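Local coordinates for diketoreductase (Acinetobacter baylyi, PDB 4E12), which reduces dicarbonyl compounds with NADH and probably also interconverts (3S)-3-hydroxyacyl-CoA and 3-oxoacyl-CoA, as 3-hydroxyacyl-CoA dehydrogenases do, at residues A[155-160]-A[189-194]; A[202-207]-A[231-236]. One frame throughout, in Å; residues are numbered along the deposited sequence.

Contact 1. Residues A[155-160]-A[189-194]; sequences EVMGTT and AGYVLN
Glu-155, on strand 153-158, reaches across to the turn that leads into helix 193-209 and lays its carboxylate against Tyr-191. The carboxylate and ring planes are 27° apart, and OE1 comes within 3.4 Å of Tyr-191 CB. CG stands beside the backbone N (chi1 -67°) and the chain then runs extended, which brings OE2 to the amides of the turn and leaves OE1 to a water and His-143. Leu-193 N lies 2.8 Å from Glu-155 OE2, nearly in line with its C-O bond, at 173°. Val-192 N approaches Glu-155 OE2 at 3.1 Å from above the carboxylate plane, more bent. OE1 accepts a hydrogen bond from the water, which also donates to Gly-190 O and accepts from Asn-194 N. A long acid suits this place because a carboxylate can accept several N-H groups at once.

Met-157 crosses the tyrosine at about a right angle. Its sulfur sits 4.3 Å from the Tyr-191 ring centroid in an oblique Met-aromatic contact, and the flexible thioether, bent at its last torsion, brings CE to 3.5 Å from Tyr-191 CE1. Tyrosine offers a flat ring, stacked on His-143, plus a hydroxyl for Ser-121 O.

His-143 ND1 is hydrogen-bonded to Glu-155 OE1. The buried carboxylate thus probably orients this predicted catalytic imidazole while joining the Rossmann-type NAD-binding part to the helical C-terminal part.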
ATOM      1  N   GLU A 155      -5.464  -6.810 -16.641  1.00 27.22           N
ATOM      2  CA  GLU A 155      -5.814  -5.409 -16.791  1.00 30.81           C
ATOM      3  C   GLU A 155      -6.065  -5.070 -18.237  1.00 34.22           C
ATOM      4  O   GLU A 155      -5.156  -5.163 -19.069  1.00 35.42           O
ATOM      5  CB  GLU A 155      -4.701  -4.531 -16.237  1.00 28.39           C
ATOM      6  CG  GLU A 155      -4.581  -4.673 -14.721  1.00 34.50           C
ATOM      7  CD  GLU A 155      -3.361  -3.975 -14.133  1.00 36.04           C
ATOM      8  OE1 GLU A 155      -2.236  -4.237 -14.602  1.00 42.40           O
ATOM      9  OE2 GLU A 155      -3.530  -3.166 -13.198  1.00 32.31           O
ATOM     10  N   VAL A 156      -7.300  -4.672 -18.518  1.00 34.17           N
ATOM     11  CA  VAL A 156      -7.750  -4.388 -19.874  1.00 31.69           C
ATOM     12  C   VAL A 156      -7.767  -2.888 -20.091  1.00 29.66           C
ATOM     13  O   VAL A 156      -8.406  -2.150 -19.341  1.00 34.66           O
ATOM     14  CB  VAL A 156      -9.172  -4.929 -20.120  1.00 29.69           C
ATOM     15  CG1 VAL A 156      -9.601  -4.651 -21.567  1.00 26.04           C
ATOM     16  CG2 VAL A 156      -9.222  -6.427 -19.825  1.00 30.68           C
ATOM     17  N   MET A 157      -7.068  -2.431 -21.121  1.00 36.05           N
ATOM     18  CA  MET A 157      -6.919  -1.002 -21.323  1.00 30.67           C
ATOM     19  C   MET A 157      -6.774  -0.695 -22.809  1.00 37.51           C
ATOM     20  O   MET A 157      -5.771  -1.065 -23.426  1.00 36.95           O
ATOM     21  CB  MET A 157      -5.672  -0.535 -20.563  1.00 31.18           C
ATOM     22  CG  MET A 157      -5.455   0.959 -20.486  1.00 29.48           C
ATOM     23  SD  MET A 157      -3.956   1.352 -19.560  1.00 33.15           S
ATOM     24  CE  MET A 157      -2.724   1.036 -20.817  1.00 28.85           C
ATOM     25  N   GLY A 158      -7.767  -0.018 -23.376  1.00 36.50           N
ATOM     26  CA  GLY A 158      -7.696   0.350 -24.780  1.00 46.43           C
ATOM     27  C   GLY A 158      -7.344   1.804 -25.021  1.00 45.52           C
ATOM     28  O   GLY A 158      -6.961   2.525 -24.094  1.00 43.40           O
ATOM     29  N   THR A 159      -7.467   2.240 -26.273  1.00 47.70           N
ATOM     30  CA  THR A 159      -7.294   3.652 -26.602  1.00 43.42           C
ATOM     31  C   THR A 159      -8.673   4.233 -26.878  1.00 39.28           C
ATOM     32  O   THR A 159      -9.680   3.521 -26.816  1.00 48.70           O
ATOM     33  CB  THR A 159      -6.459   3.854 -27.891  1.00 43.53           C
ATOM     34  OG1 THR A 159      -7.206   3.367 -29.010  1.00 48.42           O
ATOM     35  CG2 THR A 159      -5.144   3.094 -27.810  1.00 45.50           C
ATOM     36  N   THR A 160      -8.717   5.523 -27.182  1.00 47.83           N
ATOM     37  CA  THR A 160      -9.954   6.179 -27.584  1.00 49.95           C
ATOM     38  C   THR A 160     -10.501   5.545 -28.870  1.00 48.54           C
ATOM     39  O   THR A 160     -11.697   5.631 -29.159  1.00 53.11           O
ATOM     40  CB  THR A 160      -9.709   7.681 -27.826  1.00 57.66           C
ATOM     41  OG1 THR A 160      -8.668   7.841 -28.799  1.00 55.75           O
ATOM     42  CG2 THR A 160      -9.286   8.364 -26.536  1.00 74.60           C
ATOM     43  N   ALA A 189      -0.454   4.945 -17.764  1.00 35.55           N
ATOM     44  CA  ALA A 189       0.810   4.240 -17.672  1.00 34.12           C
ATOM     45  C   ALA A 189       0.864   3.521 -16.337  1.00 33.59           C
ATOM     46  O   ALA A 189       0.536   4.102 -15.300  1.00 36.32           O
ATOM     47  CB  ALA A 189       1.972   5.210 -17.782  1.00 32.79           C
ATOM     48  N   GLY A 190       1.303   2.271 -16.374  1.00 34.55           N
ATOM     49  CA  GLY A 190       1.314   1.437 -15.183  1.00 35.28           C
ATOM     50  C   GLY A 190      -0.044   0.851 -14.840  1.00 32.64           C
ATOM     51  O   GLY A 190      -0.205   0.221 -13.793  1.00 40.30           O
ATOM     52  N   TYR A 191      -1.026   1.042 -15.713  1.00 32.98           N
ATOM     53  CA  TYR A 191      -2.362   0.483 -15.483  1.00 27.66           C
ATOM     54  C   TYR A 191      -2.822   0.865 -14.068  1.00 29.40           C
ATOM     55  O   TYR A 191      -2.589   1.996 -13.618  1.00 27.99           O
ATOM     56  CB  TYR A 191      -2.341  -1.056 -15.675  1.00 29.01           C
ATOM     57  CG  TYR A 191      -1.818  -1.484 -17.042  1.00 29.50           C
ATOM     58  CD1 TYR A 191      -2.691  -1.751 -18.090  1.00 31.75           C
ATOM     59  CD2 TYR A 191      -0.453  -1.615 -17.281  1.00 33.62           C
ATOM     60  CE1 TYR A 191      -2.217  -2.145 -19.361  1.00 33.69           C
ATOM     61  CE2 TYR A 191       0.032  -2.002 -18.548  1.00 32.38           C
ATOM     62  CZ  TYR A 191      -0.859  -2.266 -19.577  1.00 34.87           C
ATOM     63  OH  TYR A 191      -0.395  -2.651 -20.823  1.00 32.99           O
ATOM     64  N   VAL A 192      -3.438  -0.083 -13.367  1.00 29.25           N
ATOM     65  CA  VAL A 192      -3.893   0.116 -11.993  1.00 30.63           C
ATOM     66  C   VAL A 192      -2.880  -0.386 -10.958  1.00 27.74           C
ATOM     67  O   VAL A 192      -2.434   0.377 -10.100  1.00 29.18           O
ATOM     68  CB  VAL A 192      -5.270  -0.555 -11.728  1.00 27.77           C
ATOM     69  CG1 VAL A 192      -5.636  -0.434 -10.258  1.00 28.55           C
ATOM     70  CG2 VAL A 192      -6.357   0.113 -12.578  1.00 30.60           C
ATOM     71  N   LEU A 193      -2.514  -1.663 -11.022  1.00 28.00           N
ATOM     72  CA  LEU A 193      -1.678  -2.227  -9.953  1.00 27.49           C
ATOM     73  C   LEU A 193      -0.345  -1.501  -9.750  1.00 29.23           C
ATOM     74  O   LEU A 193       0.000  -1.124  -8.625  1.00 26.66           O
ATOM     75  CB  LEU A 193      -1.421  -3.712 -10.189  1.00 29.36           C
ATOM     76  CG  LEU A 193      -0.512  -4.339  -9.138  1.00 30.27           C
ATOM     77  CD1 LEU A 193      -1.068  -4.161  -7.719  1.00 31.14           C
ATOM     78  CD2 LEU A 193      -0.310  -5.796  -9.483  1.00 31.47           C
ATOM     79  N   ASN A 194       0.422  -1.348 -10.822  1.00 32.04           N
ATOM     80  CA  ASN A 194       1.703  -0.664 -10.734  1.00 30.63           C
ATOM     81  C   ASN A 194       1.512   0.787 -10.312  1.00 29.56           C
ATOM     82  O   ASN A 194       2.352   1.357  -9.610  1.00 29.15           O
ATOM     83  CB  ASN A 194       2.446  -0.756 -12.061  1.00 33.99           C
ATOM     84  CG  ASN A 194       2.802  -2.189 -12.420  1.00 51.03           C
ATOM     85  OD1 ASN A 194       2.955  -3.040 -11.538  1.00 62.26           O
ATOM     86  ND2 ASN A 194       2.925  -2.468 -13.716  1.00 69.35           N
TER
HETATM   87  O   HOH W   1      -0.080  -2.701 -13.342  1.00 30.50           O

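Contact 2. Residues A[202-207]-A[231-236]; sequences DAAAEL and GPFEIF
Ala-204 points its methyl at Pro-232, the proline that opens helix 232-239: Ala-204 CB is 3.3 Å from Pro-232 CB, tighter than usual for two carbons. A methyl is small enough to fit where Ala-204 CA and Pro-232 CA are 6.3 Å apart, and proline suits a first helical turn, where its missing N-H costs no helix hydrogen bond. Ala-205 meets Phe-236 more loosely, its CB 4.4 Å from Phe-236 CZ. No hydrogen bond links the two segments.

An aromatic edge supplies the second kind of contact. Phe-233, its CG set beside the backbone N (chi1 -66°), extends its ring to the first helix, where Ala-204 O lies near the ring plane, 3.4 Å from Phe-233 CZ. Phe-233 CE2 also touches the Ala-204 methyl, 3.8 Å from its CB.

Polar bonds secure the N-terminal end of the second helix. Gly-231 N, at the N-cap, donates to Glu-234 OE1 at 2.7 Å, from above the carboxylate plane; Glu-234 also forms a salt bridge to Arg-223 of helix 215-226.

The short segments run at 107° to each other, their axes 10.1 Å apart. Helix 215-226 packs on Pro-232 and Phe-233, helix 253-267 borders Ala-205, and Leu-196 of the second subunit packs on Ala-204.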
ATOM      1  N   ASP A 202       8.162   3.335  -3.444  1.00 30.72           N
ATOM      2  CA  ASP A 202       8.982   4.558  -3.454  1.00 31.33           C
ATOM      3  C   ASP A 202       9.004   5.220  -2.088  1.00 30.43           C
ATOM      4  O   ASP A 202      10.038   5.745  -1.662  1.00 30.48           O
ATOM      5  CB  ASP A 202       8.466   5.583  -4.467  1.00 30.70           C
ATOM      6  CG  ASP A 202       8.735   5.182  -5.898  1.00 38.22           C
ATOM      7  OD1 ASP A 202       9.444   4.176  -6.119  1.00 39.22           O
ATOM      8  OD2 ASP A 202       8.241   5.883  -6.801  1.00 44.05           O
ATOM      9  N   ALA A 203       7.858   5.230  -1.409  1.00 27.21           N
ATOM     10  CA  ALA A 203       7.794   5.822  -0.074  1.00 28.53           C
ATOM     11  C   ALA A 203       8.641   5.033   0.923  1.00 26.77           C
ATOM     12  O   ALA A 203       9.346   5.612   1.748  1.00 25.85           O
ATOM     13  CB  ALA A 203       6.353   5.882   0.416  1.00 27.06           C
ATOM     14  N   ALA A 204       8.550   3.713   0.891  1.00 28.08           N
ATOM     15  CA  ALA A 204       9.345   2.888   1.808  1.00 27.94           C
ATOM     16  C   ALA A 204      10.851   3.087   1.549  1.00 28.27           C
ATOM     17  O   ALA A 204      11.665   3.188   2.478  1.00 25.35           O
ATOM     18  CB  ALA A 204       8.969   1.415   1.633  1.00 29.40           C
ATOM     19  N   ALA A 205      11.215   3.108   0.276  1.00 27.09           N
ATOM     20  CA  ALA A 205      12.614   3.225  -0.097  1.00 28.00           C
ATOM     21  C   ALA A 205      13.203   4.553   0.389  1.00 30.29           C
ATOM     22  O   ALA A 205      14.330   4.585   0.895  1.00 30.21           O
ATOM     23  CB  ALA A 205      12.783   3.067  -1.597  1.00 26.65           C
ATOM     24  N   GLU A 206      12.446   5.634   0.242  1.00 29.10           N
ATOM     25  CA  GLU A 206      12.864   6.939   0.765  1.00 30.56           C
ATOM     26  C   GLU A 206      13.097   6.896   2.275  1.00 29.81           C
ATOM     27  O   GLU A 206      14.104   7.410   2.768  1.00 33.77           O
ATOM     28  CB  GLU A 206      11.822   8.012   0.434  1.00 32.46           C
ATOM     29  CG  GLU A 206      12.144   9.399   0.995  1.00 37.17           C
ATOM     30  CD  GLU A 206      11.877   9.538   2.497  1.00 43.69           C
ATOM     31  OE1 GLU A 206      12.569  10.335   3.161  1.00 43.05           O
ATOM     32  OE2 GLU A 206      10.962   8.869   3.019  1.00 53.02           O
ATOM     33  N   LEU A 207      12.176   6.299   3.020  1.00 29.41           N
ATOM     34  CA  LEU A 207      12.380   6.145   4.465  1.00 27.46           C
ATOM     35  C   LEU A 207      13.659   5.367   4.750  1.00 29.96           C
ATOM     36  O   LEU A 207      14.372   5.661   5.713  1.00 31.89           O
ATOM     37  CB  LEU A 207      11.228   5.376   5.110  1.00 26.35           C
ATOM     38  CG  LEU A 207       9.825   5.971   5.057  1.00 29.20           C
ATOM     39  CD1 LEU A 207       8.843   4.958   5.665  1.00 29.60           C
ATOM     40  CD2 LEU A 207       9.836   7.282   5.842  1.00 30.61           C
ATOM     41  N   GLY A 231       5.024  -6.356   4.142  1.00 32.45           N
ATOM     42  CA  GLY A 231       5.371  -4.954   3.986  1.00 28.22           C
ATOM     43  C   GLY A 231       6.181  -4.672   2.727  1.00 30.19           C
ATOM     44  O   GLY A 231       6.593  -5.599   2.021  1.00 29.73           O
ATOM     45  N   PRO A 232       6.435  -3.388   2.415  1.00 26.72           N
ATOM     46  CA  PRO A 232       7.198  -3.022   1.222  1.00 26.83           C
ATOM     47  C   PRO A 232       8.467  -3.807   0.946  1.00 27.61           C
ATOM     48  O   PRO A 232       8.766  -4.116  -0.210  1.00 30.89           O
ATOM     49  CB  PRO A 232       7.461  -1.523   1.412  1.00 25.06           C
ATOM     50  CG  PRO A 232       6.309  -1.071   2.267  1.00 29.36           C
ATOM     51  CD  PRO A 232       6.061  -2.211   3.216  1.00 32.12           C
ATOM     52  N   PHE A 233       9.239  -4.116   1.975  1.00 27.72           N
ATOM     53  CA  PHE A 233      10.529  -4.742   1.694  1.00 27.99           C
ATOM     54  C   PHE A 233      10.385  -6.234   1.429  1.00 30.60           C
ATOM     55  O   PHE A 233      11.111  -6.806   0.611  1.00 30.86           O
ATOM     56  CB  PHE A 233      11.578  -4.345   2.740  1.00 28.76           C
ATOM     57  CG  PHE A 233      11.907  -2.874   2.686  1.00 30.18           C
ATOM     58  CD1 PHE A 233      12.859  -2.406   1.782  1.00 29.68           C
ATOM     59  CD2 PHE A 233      11.264  -1.961   3.518  1.00 26.36           C
ATOM     60  CE1 PHE A 233      13.166  -1.045   1.711  1.00 36.48           C
ATOM     61  CE2 PHE A 233      11.567  -0.596   3.444  1.00 27.37           C
ATOM     62  CZ  PHE A 233      12.513  -0.144   2.550  1.00 30.96           C
ATOM     63  N   GLU A 234       9.406  -6.846   2.080  1.00 31.21           N
ATOM     64  CA  GLU A 234       9.060  -8.222   1.759  1.00 30.75           C
ATOM     65  C   GLU A 234       8.604  -8.262   0.306  1.00 33.10           C
ATOM     66  O   GLU A 234       8.958  -9.177  -0.436  1.00 33.00           O
ATOM     67  CB  GLU A 234       7.938  -8.691   2.669  1.00 30.12           C
ATOM     68  CG  GLU A 234       8.290  -8.637   4.119  1.00 36.14           C
ATOM     69  CD  GLU A 234       7.157  -9.120   4.969  1.00 40.12           C
ATOM     70  OE1 GLU A 234       6.386  -8.274   5.455  1.00 39.36           O
ATOM     71  OE2 GLU A 234       7.028 -10.350   5.129  1.00 36.21           O
ATOM     72  N   ILE A 235       7.820  -7.259  -0.090  1.00 29.20           N
ATOM     73  CA  ILE A 235       7.369  -7.113  -1.478  1.00 31.21           C
ATOM     74  C   ILE A 235       8.543  -6.895  -2.428  1.00 29.07           C
ATOM     75  O   ILE A 235       8.579  -7.526  -3.485  1.00 31.90           O
ATOM     76  CB  ILE A 235       6.321  -5.977  -1.638  1.00 31.61           C
ATOM     77  CG1 ILE A 235       5.063  -6.314  -0.832  1.00 33.41           C
ATOM     78  CG2 ILE A 235       6.018  -5.718  -3.114  1.00 32.15           C
ATOM     79  CD1 ILE A 235       3.964  -5.254  -0.879  1.00 35.70           C
ATOM     80  N   PHE A 236       9.503  -6.027  -2.085  1.00 25.42           N
ATOM     81  CA  PHE A 236      10.722  -5.877  -2.913  1.00 27.53           C
ATOM     82  C   PHE A 236      11.442  -7.199  -3.168  1.00 27.90           C
ATOM     83  O   PHE A 236      11.949  -7.443  -4.271  1.00 29.29           O
ATOM     84  CB  PHE A 236      11.753  -4.920  -2.279  1.00 26.67           C
ATOM     85  CG  PHE A 236      11.503  -3.463  -2.561  1.00 31.42           C
ATOM     86  CD1 PHE A 236      11.356  -2.549  -1.516  1.00 30.51           C
ATOM     87  CD2 PHE A 236      11.423  -3.005  -3.873  1.00 30.36           C
ATOM     88  CE1 PHE A 236      11.131  -1.181  -1.778  1.00 30.43           C
ATOM     89  CE2 PHE A 236      11.198  -1.642  -4.153  1.00 31.35           C
ATOM     90  CZ  PHE A 236      11.051  -0.729  -3.097  1.00 30.20           C
TER

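How the contacts relate
The two contacts follow one another along the chain, contact 1 closing before contact 2 opens, and helix 193-209 serves both. Its first turn belongs to contact 1 and its later turns to contact 2; the centres are 23 Å apart, and the nearest atoms about 8 Å. Contact 1 joins strand 153-158 of the mixed beta-sheet, in the NAD-binding part, to the turn entering helix 193-209, beside the predicted catalytic histidine. Contact 2 is helix-on-helix packing within the C-terminal part, away from the NAD and catalytic sites. One helix thus runs from the vicinity of that histidine into the helical C-terminal part, and both contacts touch the second subunit.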